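Local coordinates for nitrilotriacetate monooxygenase component B (Bacillus cereus ATCC 14579, PDB 3BPK), which probably binds FMN and acts as the flavin-reductase component of a monooxygenase system, at residues 81-86 and 123-128; 119-124 and 135-140; 139-144 and 159-164. All coordinates share one frame; numbering follows the deposited sequence.

Contact 1: residues 81-86 and 123-128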
ATOM      1  N   LYS B  81      -4.569 -19.972 -11.601  1.00 21.02           N
ATOM      2  CA  LYS B  81      -3.582 -20.838 -10.898  1.00 21.05           C
ATOM      3  C   LYS B  81      -3.726 -20.842  -9.374  1.00 20.05           C
ATOM      4  O   LYS B  81      -3.260 -21.782  -8.712  1.00 20.25           O
ATOM      5  CB  LYS B  81      -2.133 -20.457 -11.198  1.00 22.28           C
ATOM      6  CG  LYS B  81      -1.667 -20.528 -12.655  1.00 25.14           C
ATOM      7  CD  LYS B  81      -1.588 -21.911 -13.165  1.00 28.44           C
ATOM      8  CE  LYS B  81      -0.669 -21.985 -14.373  1.00 29.58           C
ATOM      9  NZ  LYS B  81      -0.818 -23.366 -14.964  1.00 31.25           N
ATOM     10  N   GLY B  82      -4.328 -19.790  -8.820  1.00 18.60           N
ATOM     11  CA  GLY B  82      -4.358 -19.581  -7.373  1.00 17.97           C
ATOM     12  C   GLY B  82      -2.989 -19.264  -6.775  1.00 16.22           C
ATOM     13  O   GLY B  82      -2.772 -19.425  -5.561  1.00 17.08           O
ATOM     14  N   GLU B  83      -2.066 -18.797  -7.617  1.00 16.28           N
ATOM     15  CA  GLU B  83      -0.632 -18.665  -7.244  1.00 16.69           C
ATOM     16  C   GLU B  83      -0.031 -17.512  -8.015  1.00 16.36           C
ATOM     17  O   GLU B  83      -0.424 -17.248  -9.160  1.00 15.91           O
ATOM     18  CB  GLU B  83       0.149 -19.947  -7.667  1.00 17.97           C
ATOM     19  CG  GLU B  83      -0.319 -21.213  -6.944  1.00 19.37           C
ATOM     20  CD  GLU B  83       0.384 -22.454  -7.458  1.00 20.15           C
ATOM     21  OE1 GLU B  83       1.004 -22.364  -8.532  1.00 23.60           O
ATOM     22  OE2 GLU B  83       0.293 -23.491  -6.768  1.00 26.78           O
ATOM     23  N   PHE B  84       0.953 -16.853  -7.403  1.00 15.58           N
ATOM     24  CA  PHE B  84       1.722 -15.806  -8.085  1.00 14.87           C
ATOM     25  C   PHE B  84       2.933 -15.494  -7.237  1.00 13.99           C
ATOM     26  O   PHE B  84       2.968 -15.858  -6.051  1.00 14.71           O
ATOM     27  CB  PHE B  84       0.864 -14.536  -8.362  1.00 14.69           C
ATOM     28  CG  PHE B  84       0.193 -13.936  -7.130  1.00 15.80           C
ATOM     29  CD1 PHE B  84       0.767 -12.822  -6.475  1.00 15.90           C
ATOM     30  CD2 PHE B  84      -1.020 -14.456  -6.633  1.00 14.90           C
ATOM     31  CE1 PHE B  84       0.134 -12.246  -5.354  1.00 16.96           C
ATOM     32  CE2 PHE B  84      -1.650 -13.863  -5.525  1.00 15.48           C
ATOM     33  CZ  PHE B  84      -1.078 -12.778  -4.893  1.00 16.14           C
ATOM     34  N   VAL B  85       3.947 -14.862  -7.833  1.00 13.93           N
ATOM     35  CA  VAL B  85       5.121 -14.487  -7.022  1.00 13.61           C
ATOM     36  C   VAL B  85       5.216 -12.963  -6.944  1.00 13.75           C
ATOM     37  O   VAL B  85       5.119 -12.274  -7.984  1.00 13.28           O
ATOM     38  CB  VAL B  85       6.438 -15.063  -7.633  1.00 14.10           C
ATOM     39  CG1 VAL B  85       7.680 -14.702  -6.764  1.00 14.26           C
ATOM     40  CG2 VAL B  85       6.372 -16.612  -7.760  1.00 14.19           C
ATOM     41  N   VAL B  86       5.476 -12.452  -5.737  1.00 12.80           N
ATOM     42  CA  VAL B  86       5.643 -11.013  -5.535  1.00 13.16           C
ATOM     43  C   VAL B  86       7.113 -10.746  -5.235  1.00 13.02           C
ATOM     44  O   VAL B  86       7.654 -11.306  -4.262  1.00 13.85           O
ATOM     45  CB  VAL B  86       4.769 -10.499  -4.375  1.00 14.23           C
ATOM     46  CG1 VAL B  86       5.082  -8.998  -4.135  1.00 16.08           C
ATOM     47  CG2 VAL B  86       3.291 -10.710  -4.707  1.00 15.83           C
ATOM     48  N   VAL B 123       7.121 -24.107  -3.459  1.00 20.23           N
ATOM     49  CA  VAL B 123       5.799 -24.523  -2.976  1.00 20.36           C
ATOM     50  C   VAL B 123       4.785 -24.398  -4.100  1.00 20.85           C
ATOM     51  O   VAL B 123       4.003 -25.309  -4.353  1.00 23.74           O
ATOM     52  CB  VAL B 123       5.329 -23.675  -1.734  1.00 20.77           C
ATOM     53  CG1 VAL B 123       3.940 -24.078  -1.296  1.00 22.43           C
ATOM     54  CG2 VAL B 123       6.322 -23.773  -0.590  1.00 22.13           C
ATOM     55  N   ILE B 124       4.818 -23.272  -4.802  1.00 19.01           N
ATOM     56  CA  ILE B 124       3.858 -23.040  -5.884  1.00 18.36           C
ATOM     57  C   ILE B 124       4.499 -23.383  -7.218  1.00 19.29           C
ATOM     58  O   ILE B 124       5.709 -23.642  -7.274  1.00 20.10           O
ATOM     59  CB  ILE B 124       3.353 -21.556  -5.871  1.00 17.04           C
ATOM     60  CG1 ILE B 124       4.504 -20.555  -6.091  1.00 17.76           C
ATOM     61  CG2 ILE B 124       2.623 -21.256  -4.555  1.00 17.41           C
ATOM     62  CD1 ILE B 124       3.993 -19.109  -6.224  1.00 16.93           C
ATOM     63  N   SER B 125       3.662 -23.365  -8.264  0.60 18.92           N
ATOM     64  CA  SER B 125       4.001 -23.759  -9.644  0.60 20.22           C
ATOM     65  C   SER B 125       4.237 -22.570 -10.591  0.60 19.43           C
ATOM     66  O   SER B 125       4.312 -22.729 -11.824  0.60 19.90           O
ATOM     67  CB  SER B 125       2.873 -24.625 -10.233  0.60 20.61           C
ATOM     68  OG  SER B 125       1.835 -23.810 -10.741  0.60 23.02           O
ATOM     69  N   VAL B 126       4.306 -21.367 -10.030  1.00 18.23           N
ATOM     70  CA  VAL B 126       4.621 -20.171 -10.799  1.00 16.94           C
ATOM     71  C   VAL B 126       6.060 -19.748 -10.492  1.00 17.46           C
ATOM     72  O   VAL B 126       6.406 -19.527  -9.323  1.00 17.47           O
ATOM     73  CB  VAL B 126       3.683 -19.025 -10.375  1.00 16.50           C
ATOM     74  CG1 VAL B 126       4.138 -17.706 -10.991  1.00 16.63           C
ATOM     75  CG2 VAL B 126       2.242 -19.350 -10.731  1.00 17.80           C
ATOM     76  N   PRO B 127       6.908 -19.661 -11.528  1.00 16.74           N
ATOM     77  CA  PRO B 127       8.283 -19.202 -11.304  1.00 17.06           C
ATOM     78  C   PRO B 127       8.350 -17.719 -10.934  1.00 16.67           C
ATOM     79  O   PRO B 127       7.432 -16.946 -11.278  1.00 17.57           O
ATOM     80  CB  PRO B 127       8.939 -19.340 -12.674  1.00 17.60           C
ATOM     81  CG  PRO B 127       8.062 -20.216 -13.467  1.00 19.45           C
ATOM     82  CD  PRO B 127       6.668 -20.045 -12.939  1.00 18.16           C
ATOM     83  N   GLY B 128       9.436 -17.338 -10.272  1.00 16.77           N
ATOM     84  CA  GLY B 128       9.797 -15.933 -10.111  1.00 15.63           C
ATOM     85  C   GLY B 128      10.958 -15.595 -11.025  1.00 16.61           C
ATOM     86  O   GLY B 128      11.238 -16.316 -12.012  1.00 16.77           O
TER

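Contact 2: residues 119-124 and 135-140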
ATOM      1  N   ILE B 119      13.128 -18.447 -12.250  1.00 17.41           N
ATOM      2  CA  ILE B 119      13.622 -19.358 -11.227  1.00 17.78           C
ATOM      3  C   ILE B 119      12.421 -20.080 -10.618  1.00 18.83           C
ATOM      4  O   ILE B 119      11.447 -19.460 -10.181  1.00 17.89           O
ATOM      5  CB  ILE B 119      14.474 -18.598 -10.172  1.00 17.97           C
ATOM      6  CG1 ILE B 119      15.110 -19.545  -9.166  1.00 21.60           C
ATOM      7  CG2 ILE B 119      13.658 -17.506  -9.429  1.00 18.67           C
ATOM      8  CD1 ILE B 119      16.324 -18.942  -8.458  1.00 24.63           C
ATOM      9  N   GLU B 120      12.475 -21.402 -10.628  1.00 19.98           N
ATOM     10  CA  GLU B 120      11.334 -22.191 -10.183  0.50 21.11           C
ATOM     11  C   GLU B 120      11.066 -21.986  -8.692  1.00 19.94           C
ATOM     12  O   GLU B 120      11.994 -21.794  -7.890  1.00 21.31           O
ATOM     13  CB  GLU B 120      11.514 -23.680 -10.527  0.50 21.73           C
ATOM     14  CG  GLU B 120      10.853 -24.075 -11.849  0.50 23.61           C
ATOM     15  CD  GLU B 120      11.225 -25.485 -12.314  0.50 24.44           C
ATOM     16  OE1 GLU B 120      11.798 -26.251 -11.501  0.50 29.50           O
ATOM     17  OE2 GLU B 120      10.949 -25.817 -13.494  0.50 28.56           O
ATOM     18  N   SER B 121       9.779 -21.984  -8.335  1.00 19.02           N
ATOM     19  CA  SER B 121       9.337 -21.839  -6.949  1.00 18.03           C
ATOM     20  C   SER B 121       9.309 -23.207  -6.253  1.00 18.64           C
ATOM     21  O   SER B 121       9.227 -24.257  -6.935  1.00 21.05           O
ATOM     22  CB  SER B 121       7.927 -21.228  -6.920  1.00 17.29           C
ATOM     23  OG  SER B 121       8.012 -19.853  -7.262  1.00 17.35           O
ATOM     24  N   GLU B 122       9.381 -23.187  -4.917  1.00 18.96           N
ATOM     25  CA  GLU B 122       9.471 -24.406  -4.094  1.00 20.67           C
ATOM     26  C   GLU B 122       8.092 -24.987  -3.748  1.00 20.98           C
ATOM     27  O   GLU B 122       7.908 -26.229  -3.771  1.00 22.05           O
ATOM     28  CB  GLU B 122      10.215 -24.088  -2.784  1.00 20.66           C
ATOM     29  CG  GLU B 122      11.686 -23.742  -2.986  1.00 23.41           C
ATOM     30  CD  GLU B 122      12.382 -23.280  -1.699  1.00 23.77           C
ATOM     31  OE1 GLU B 122      11.793 -23.431  -0.619  1.00 33.26           O
ATOM     32  OE2 GLU B 122      13.513 -22.808  -1.773  1.00 27.50           O
ATOM     33  N   VAL B 123       7.121 -24.107  -3.459  1.00 20.23           N
ATOM     34  CA  VAL B 123       5.799 -24.523  -2.976  1.00 20.36           C
ATOM     35  C   VAL B 123       4.785 -24.398  -4.100  1.00 20.85           C
ATOM     36  O   VAL B 123       4.003 -25.309  -4.353  1.00 23.74           O
ATOM     37  CB  VAL B 123       5.329 -23.675  -1.734  1.00 20.77           C
ATOM     38  CG1 VAL B 123       3.940 -24.078  -1.296  1.00 22.43           C
ATOM     39  CG2 VAL B 123       6.322 -23.773  -0.590  1.00 22.13           C
ATOM     40  N   ILE B 124       4.818 -23.272  -4.802  1.00 19.01           N
ATOM     41  CA  ILE B 124       3.858 -23.040  -5.884  1.00 18.36           C
ATOM     42  C   ILE B 124       4.499 -23.383  -7.218  1.00 19.29           C
ATOM     43  O   ILE B 124       5.709 -23.642  -7.274  1.00 20.10           O
ATOM     44  CB  ILE B 124       3.353 -21.556  -5.871  1.00 17.04           C
ATOM     45  CG1 ILE B 124       4.504 -20.555  -6.091  1.00 17.76           C
ATOM     46  CG2 ILE B 124       2.623 -21.256  -4.555  1.00 17.41           C
ATOM     47  CD1 ILE B 124       3.993 -19.109  -6.224  1.00 16.93           C
ATOM     48  N   ARG B 135      11.964 -12.204  -2.759  1.00 14.58           N
ATOM     49  CA  ARG B 135      10.701 -12.566  -3.390  1.00 16.52           C
ATOM     50  C   ARG B 135       9.876 -13.483  -2.525  1.00 16.29           C
ATOM     51  O   ARG B 135      10.393 -14.186  -1.632  1.00 16.94           O
ATOM     52  CB  ARG B 135      10.931 -13.130  -4.771  1.00 17.67           C
ATOM     53  CG  ARG B 135      11.462 -14.552  -4.806  1.00 17.13           C
ATOM     54  CD  ARG B 135      11.676 -15.021  -6.265  1.00 17.24           C
ATOM     55  NE  ARG B 135      11.868 -16.464  -6.260  1.00 20.35           N
ATOM     56  CZ  ARG B 135      13.001 -17.087  -5.908  1.00 20.52           C
ATOM     57  NH1 ARG B 135      14.108 -16.416  -5.611  1.00 21.31           N
ATOM     58  NH2 ARG B 135      13.005 -18.406  -5.869  1.00 21.09           N
HETATM   59  N   MSE B 136       8.575 -13.467  -2.783  1.00 14.62           N
HETATM   60  CA  MSE B 136       7.617 -14.167  -1.940  1.00 15.15           C
HETATM   61  C   MSE B 136       6.695 -14.985  -2.803  1.00 14.94           C
HETATM   62  O   MSE B 136       6.005 -14.442  -3.668  1.00 14.66           O
HETATM   63  CB  MSE B 136       6.773 -13.125  -1.189  1.00 15.90           C
HETATM   64  CG  MSE B 136       7.613 -12.363  -0.118  1.00 17.83           C
HETATM   65 SE   MSE B 136       6.700 -10.776   0.537  0.70 18.70          SE
HETATM   66  CE  MSE B 136       7.157  -9.665  -0.985  1.00 21.98           C
ATOM     67  N   GLU B 137       6.681 -16.292  -2.564  1.00 14.90           N
ATOM     68  CA  GLU B 137       5.731 -17.161  -3.263  1.00 14.48           C
ATOM     69  C   GLU B 137       4.413 -16.957  -2.570  1.00 15.11           C
ATOM     70  O   GLU B 137       4.336 -17.052  -1.318  1.00 14.52           O
ATOM     71  CB  GLU B 137       6.130 -18.629  -3.143  1.00 16.24           C
ATOM     72  CG  GLU B 137       7.486 -18.944  -3.760  1.00 15.31           C
ATOM     73  CD  GLU B 137       7.883 -20.412  -3.614  1.00 17.36           C
ATOM     74  OE1 GLU B 137       6.980 -21.275  -3.523  1.00 18.48           O
ATOM     75  OE2 GLU B 137       9.107 -20.672  -3.643  1.00 18.15           O
ATOM     76  N   CYS B 138       3.385 -16.655  -3.378  1.00 13.76           N
ATOM     77  CA  CYS B 138       2.049 -16.438  -2.805  1.00 14.15           C
ATOM     78  C   CYS B 138       0.982 -17.382  -3.336  1.00 14.84           C
ATOM     79  O   CYS B 138       1.000 -17.768  -4.529  1.00 15.27           O
ATOM     80  CB  CYS B 138       1.578 -15.026  -3.094  1.00 15.01           C
ATOM     81  SG  CYS B 138       2.595 -13.761  -2.273  1.00 16.96           S
ATOM     82  N   VAL B 139       0.044 -17.715  -2.448  1.00 14.45           N
ATOM     83  CA  VAL B 139      -1.219 -18.298  -2.915  1.00 15.10           C
ATOM     84  C   VAL B 139      -2.304 -17.216  -2.803  1.00 15.74           C
ATOM     85  O   VAL B 139      -2.243 -16.298  -1.953  1.00 15.76           O
ATOM     86  CB  VAL B 139      -1.632 -19.582  -2.144  1.00 16.00           C
ATOM     87  CG1 VAL B 139      -0.578 -20.685  -2.327  1.00 15.81           C
ATOM     88  CG2 VAL B 139      -1.842 -19.266  -0.655  1.00 17.32           C
ATOM     89  N   LEU B 140      -3.295 -17.317  -3.672  1.00 15.76           N
ATOM     90  CA  LEU B 140      -4.325 -16.301  -3.697  1.00 16.09           C
ATOM     91  C   LEU B 140      -5.348 -16.619  -2.612  1.00 17.39           C
ATOM     92  O   LEU B 140      -6.029 -17.678  -2.672  1.00 18.43           O
ATOM     93  CB  LEU B 140      -4.996 -16.299  -5.067  1.00 16.49           C
ATOM     94  CG  LEU B 140      -6.085 -15.223  -5.201  1.00 17.23           C
ATOM     95  CD1 LEU B 140      -5.474 -13.823  -5.157  1.00 16.15           C
ATOM     96  CD2 LEU B 140      -6.944 -15.423  -6.472  1.00 18.68           C
TER
HETATM   97  O   HOH W   1      10.371 -18.629  -7.439  1.00 20.71           O

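Contact 3: residues 139-144 and 159-164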
ATOM      1  N   VAL B 139       0.044 -17.715  -2.448  1.00 14.45           N
ATOM      2  CA  VAL B 139      -1.219 -18.298  -2.915  1.00 15.10           C
ATOM      3  C   VAL B 139      -2.304 -17.216  -2.803  1.00 15.74           C
ATOM      4  O   VAL B 139      -2.243 -16.298  -1.953  1.00 15.76           O
ATOM      5  CB  VAL B 139      -1.632 -19.582  -2.144  1.00 16.00           C
ATOM      6  CG1 VAL B 139      -0.578 -20.685  -2.327  1.00 15.81           C
ATOM      7  CG2 VAL B 139      -1.842 -19.266  -0.655  1.00 17.32           C
ATOM      8  N   LEU B 140      -3.295 -17.317  -3.672  1.00 15.76           N
ATOM      9  CA  LEU B 140      -4.325 -16.301  -3.697  1.00 16.09           C
ATOM     10  C   LEU B 140      -5.348 -16.619  -2.612  1.00 17.39           C
ATOM     11  O   LEU B 140      -6.029 -17.678  -2.672  1.00 18.43           O
ATOM     12  CB  LEU B 140      -4.996 -16.299  -5.067  1.00 16.49           C
ATOM     13  CG  LEU B 140      -6.085 -15.223  -5.201  1.00 17.23           C
ATOM     14  CD1 LEU B 140      -5.474 -13.823  -5.157  1.00 16.15           C
ATOM     15  CD2 LEU B 140      -6.944 -15.423  -6.472  1.00 18.68           C
ATOM     16  N   GLU B 141      -5.447 -15.735  -1.625  1.00 17.77           N
ATOM     17  CA  GLU B 141      -6.435 -15.906  -0.564  0.60 19.14           C
ATOM     18  C   GLU B 141      -7.800 -15.457  -1.033  1.00 19.62           C
ATOM     19  O   GLU B 141      -8.802 -16.140  -0.815  1.00 20.49           O
ATOM     20  CB  GLU B 141      -6.013 -15.132   0.670  0.60 20.03           C
ATOM     21  CG  GLU B 141      -4.955 -15.839   1.434  0.60 22.73           C
ATOM     22  CD  GLU B 141      -5.453 -17.157   2.022  0.60 26.54           C
ATOM     23  OE1 GLU B 141      -6.657 -17.252   2.378  0.60 29.97           O
ATOM     24  OE2 GLU B 141      -4.652 -18.113   2.100  0.60 30.25           O
ATOM     25  N   ARG B 142      -7.837 -14.300  -1.681  1.00 18.39           N
ATOM     26  CA  ARG B 142      -9.080 -13.831  -2.323  1.00 19.53           C
ATOM     27  C   ARG B 142      -8.757 -12.750  -3.340  1.00 19.15           C
ATOM     28  O   ARG B 142      -7.724 -12.095  -3.251  1.00 18.78           O
ATOM     29  CB  ARG B 142     -10.149 -13.390  -1.301  1.00 20.28           C
ATOM     30  CG  ARG B 142      -9.816 -12.133  -0.571  1.00 22.32           C
ATOM     31  CD  ARG B 142     -10.999 -11.711   0.333  1.00 22.60           C
ATOM     32  NE  ARG B 142     -11.197 -12.571   1.515  1.00 22.50           N
ATOM     33  CZ  ARG B 142     -12.305 -12.537   2.260  1.00 23.82           C
ATOM     34  NH1 ARG B 142     -13.318 -11.752   1.890  1.00 22.28           N
ATOM     35  NH2 ARG B 142     -12.425 -13.325   3.332  1.00 26.92           N
ATOM     36  N   ALA B 143      -9.632 -12.610  -4.335  1.00 18.74           N
ATOM     37  CA  ALA B 143      -9.548 -11.506  -5.280  1.00 19.12           C
ATOM     38  C   ALA B 143     -10.851 -10.732  -5.064  1.00 19.88           C
ATOM     39  O   ALA B 143     -11.922 -11.326  -5.071  1.00 21.99           O
ATOM     40  CB  ALA B 143      -9.419 -12.011  -6.717  1.00 20.24           C
ATOM     41  N   ILE B 144     -10.741  -9.426  -4.829  1.00 18.30           N
ATOM     42  CA  ILE B 144     -11.892  -8.605  -4.472  1.00 18.73           C
ATOM     43  C   ILE B 144     -12.149  -7.570  -5.594  1.00 18.27           C
ATOM     44  O   ILE B 144     -11.385  -6.625  -5.744  1.00 18.74           O
ATOM     45  CB  ILE B 144     -11.676  -7.853  -3.108  1.00 18.01           C
ATOM     46  CG1 ILE B 144     -11.134  -8.815  -2.020  1.00 19.34           C
ATOM     47  CG2 ILE B 144     -13.018  -7.206  -2.683  1.00 19.79           C
ATOM     48  CD1 ILE B 144     -10.517  -8.091  -0.818  1.00 20.78           C
ATOM     49  N   ILE B 159      -5.496 -10.482  -2.616  1.00 14.13           N
ATOM     50  CA  ILE B 159      -4.929 -10.737  -1.290  1.00 13.81           C
ATOM     51  C   ILE B 159      -4.115 -12.026  -1.384  1.00 14.41           C
ATOM     52  O   ILE B 159      -4.669 -13.091  -1.698  1.00 15.04           O
ATOM     53  CB  ILE B 159      -6.040 -10.908  -0.207  1.00 14.38           C
ATOM     54  CG1 ILE B 159      -7.000  -9.689  -0.192  1.00 15.14           C
ATOM     55  CG2 ILE B 159      -5.411 -11.119   1.164  1.00 15.85           C
ATOM     56  CD1 ILE B 159      -6.294  -8.327  -0.013  1.00 16.67           C
ATOM     57  N   GLY B 160      -2.801 -11.926  -1.171  1.00 13.97           N
ATOM     58  CA  GLY B 160      -1.926 -13.090  -1.337  1.00 13.24           C
ATOM     59  C   GLY B 160      -1.415 -13.506   0.025  1.00 14.84           C
ATOM     60  O   GLY B 160      -1.118 -12.655   0.883  1.00 14.20           O
ATOM     61  N   ARG B 161      -1.346 -14.817   0.238  1.00 13.77           N
ATOM     62  CA  ARG B 161      -0.738 -15.357   1.447  0.60 14.37           C
ATOM     63  C   ARG B 161       0.639 -15.855   1.084  1.00 14.45           C
ATOM     64  O   ARG B 161       0.772 -16.664   0.180  1.00 14.21           O
ATOM     65  CB  ARG B 161      -1.588 -16.509   2.023  0.60 14.40           C
ATOM     66  CG  ARG B 161      -0.929 -17.212   3.212  0.60 15.63           C
ATOM     67  CD  ARG B 161      -1.918 -18.093   3.989  0.60 17.13           C
ATOM     68  NE  ARG B 161      -2.428 -19.200   3.180  0.60 21.01           N
ATOM     69  CZ  ARG B 161      -1.853 -20.396   3.063  0.60 21.95           C
ATOM     70  NH1 ARG B 161      -0.713 -20.670   3.702  0.60 25.27           N
ATOM     71  NH2 ARG B 161      -2.433 -21.333   2.307  0.60 23.06           N
ATOM     72  N   VAL B 162       1.652 -15.337   1.789  1.00 13.52           N
ATOM     73  CA  VAL B 162       3.043 -15.748   1.520  1.00 14.77           C
ATOM     74  C   VAL B 162       3.253 -17.163   2.063  1.00 15.45           C
ATOM     75  O   VAL B 162       3.010 -17.433   3.262  1.00 16.35           O
ATOM     76  CB  VAL B 162       4.066 -14.786   2.180  1.00 14.87           C
ATOM     77  CG1 VAL B 162       5.517 -15.233   1.878  1.00 16.35           C
ATOM     78  CG2 VAL B 162       3.817 -13.346   1.740  1.00 14.78           C
ATOM     79  N   VAL B 163       3.677 -18.062   1.173  1.00 14.72           N
ATOM     80  CA  VAL B 163       3.959 -19.460   1.569  1.00 15.22           C
ATOM     81  C   VAL B 163       5.472 -19.784   1.560  1.00 15.92           C
ATOM     82  O   VAL B 163       5.884 -20.821   2.092  1.00 16.96           O
ATOM     83  CB  VAL B 163       3.156 -20.468   0.737  1.00 15.83           C
ATOM     84  CG1 VAL B 163       1.672 -20.284   1.023  1.00 17.88           C
ATOM     85  CG2 VAL B 163       3.464 -20.309  -0.777  1.00 16.35           C
ATOM     86  N   ARG B 164       6.265 -18.885   0.967  0.60 15.63           N
ATOM     87  CA  ARG B 164       7.732 -18.989   1.061  0.60 15.96           C
ATOM     88  C   ARG B 164       8.356 -17.627   0.861  0.60 15.63           C
ATOM     89  O   ARG B 164       7.936 -16.880  -0.030  0.60 15.49           O
ATOM     90  CB  ARG B 164       8.295 -19.948   0.005  0.60 16.48           C
ATOM     91  CG  ARG B 164       9.738 -20.391   0.293  0.60 18.21           C
ATOM     92  CD  ARG B 164       9.734 -21.294   1.545  0.60 19.45           C
ATOM     93  NE  ARG B 164       9.571 -22.719   1.235  0.60 22.51           N
ATOM     94  CZ  ARG B 164       8.621 -23.514   1.717  0.60 24.03           C
ATOM     95  NH1 ARG B 164       7.652 -23.026   2.503  0.60 20.64           N
ATOM     96  NH2 ARG B 164       8.629 -24.816   1.388  0.60 25.58           N
TER

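Contact 1: residues 81-86 and 123-128
Glu83 reaches from the start of its strand to Ser125, and on the way its side chain and that of Ile124 pass each other heading in opposite directions. Its CG stands anti to the carbonyl carbon (chi1 -63°) and the chain beyond is extended, which lays CG and the carboxylate carbon against Ile124 CB and CG2; Glu83 CD comes within 3.5 Å of Ile124 CB. One oxygen then does the polar work. Glu83 OE1 accepts the N-H of Ser125 at 2.9 Å, with that N well above the carboxylate plane (47° out of it). In the Ser125 conformer described here, Ser125 OG also donates to Glu83 OE1 at 2.8 Å, on the syn side and much closer to the plane; a second conformer of this serine makes that bond less certain. In the flavin-reductase-like fold, 83-88 is an inner strand of the curled antiparallel sheet, paired with 28-36 and 134-146, and the loop 123-128 packs against one of its faces. Phe84 CB points away from this loop, and its ring touches Cys138 and Leu140. Val85 points back into it: Val85 CG2 meets Ile124 CD1 at 3.8 Å and sits 3.3 Å from Val126 O. Ile124 CD1 also presses on the strand backbone, 3.4 Å from Phe84 O, while Val126 CG2 lies 3.8 Å from Glu83 CB.

Contact 2: residues 119-124 and 135-140
The irregular backbone of 119-124 bends over strand segment 135-140 without pairing with it, coming closest by CA atoms at Ile124 and Glu137, 6.7 Å apart, and near-helical backbone angles at Glu122 and Val123 make three successive N-H groups converge on the Glu137 carboxylate. The Glu137 side chain projects towards the loop, extended beyond CG, and both oxygens are gripped. Glu122 N gives a nearly straight bond to Glu137 OE2 (2.8 Å, 172°) on the syn side, somewhat out of the carboxylate plane. Val123 N meets the syn lone pair of Glu137 OE1 at 2.8 Å. The longer bond from Ile124 N to Glu137 OE1, 3.2 Å, arrives almost along the C-O axis. With His166 NE2 also bonded to Glu137 OE2, this buried carboxylate would probably be held firmly in rotation and stabilised as an anion. Ser121 CB packs on Glu137 CD at 3.4 Å; further along the strand Ile124 CG2 touches Val139 CG1 at 3.9 Å. At the other end, Ile119 CG2 sits over the centre of one face of the Arg135 guanidinium, 3.6 Å from Arg135 CZ. A water joins the two segments here: it accepts from Arg135 NE at 2.9 Å and donates to Ile119 O and Ser121 OG. Ser121 OG is bonded in addition to Val126 O. The loop thus covers strand 134-146 where that strand runs between 83-88 and 155-168, and at its outer side Glu122 meets Arg164 of strand 155-168 and Ser6 of the second subunit.

Contact 3: residues 139-144 and 159-164
Val139 and Arg161 form a hydrogen-bonded antiparallel pair in the beta hairpin of strands 134-146 and 155-168, part of the curled sheet of the flavin-reductase-like split barrel. The short segments run at 148° to each other, and a classic beta bulge interrupts them: Glu141 and Arg142 both face Ile159. Ile159 O takes a 2.8 Å bond from Glu141 N and a weak one from Arg142 N, while Ile159 N bonds to Arg142 O. The extra residue swings the Glu141 side chain towards the partner strand, where Arg161 meets it. Arg161 CB packs 3.5 Å from Glu141 CG, Arg161 CG is also near Glu141 OE2, and Arg161 CD lies 3.3 Å from that oxygen, Glu141 OE2. A bend at chi3 (64°) then brings Arg161 NE to Glu141 OE2 at 2.7 Å, a salt bridge in the guanidinium plane but on the anti side of the carboxylate. Further out, Arg161 CZ and NH2 pass Val139 CG2, which lies over one face of the guanidinium, 3.7 Å from Arg161 NH2. Both charged residues have a second deposited conformer, leaving this bridge somewhat doubtful. On the same sheet face, Arg142 CG lies beside Ile159 CG1 at 3.7 Å. Ile144 brings its CD1 to Ile159 CG1, and both isoleucines pack on the second subunit. At Gly160 the strands come close enough for a CA-H...O contact, Gly160 CA to Val139 O, 3.3 Å with 136° at the hydrogen.

Contacts 2 and 3 both use strand 134-146, and contact 1 uses its sheet neighbour 83-88; strand 155-168 flanks 134-146 on the other side. Contacts 1 and 2 are nearly one site, their centres about 4 Å apart: they share Val123 and Ile124, and Val86 O lies 2.8 Å from Met136 N where the two strands pair. Contact 3 lies further along the sheet, its centre about 10 Å from that of contact 1 and 11 Å from that of contact 2. Gly82 O to Leu140 N (2.9 Å) links it to contact 1, and Glu137 O to Val163 N (2.8 Å) to contact 2. Contacts 2 and 3 also reach the second subunit; none of the three includes a bound flavin.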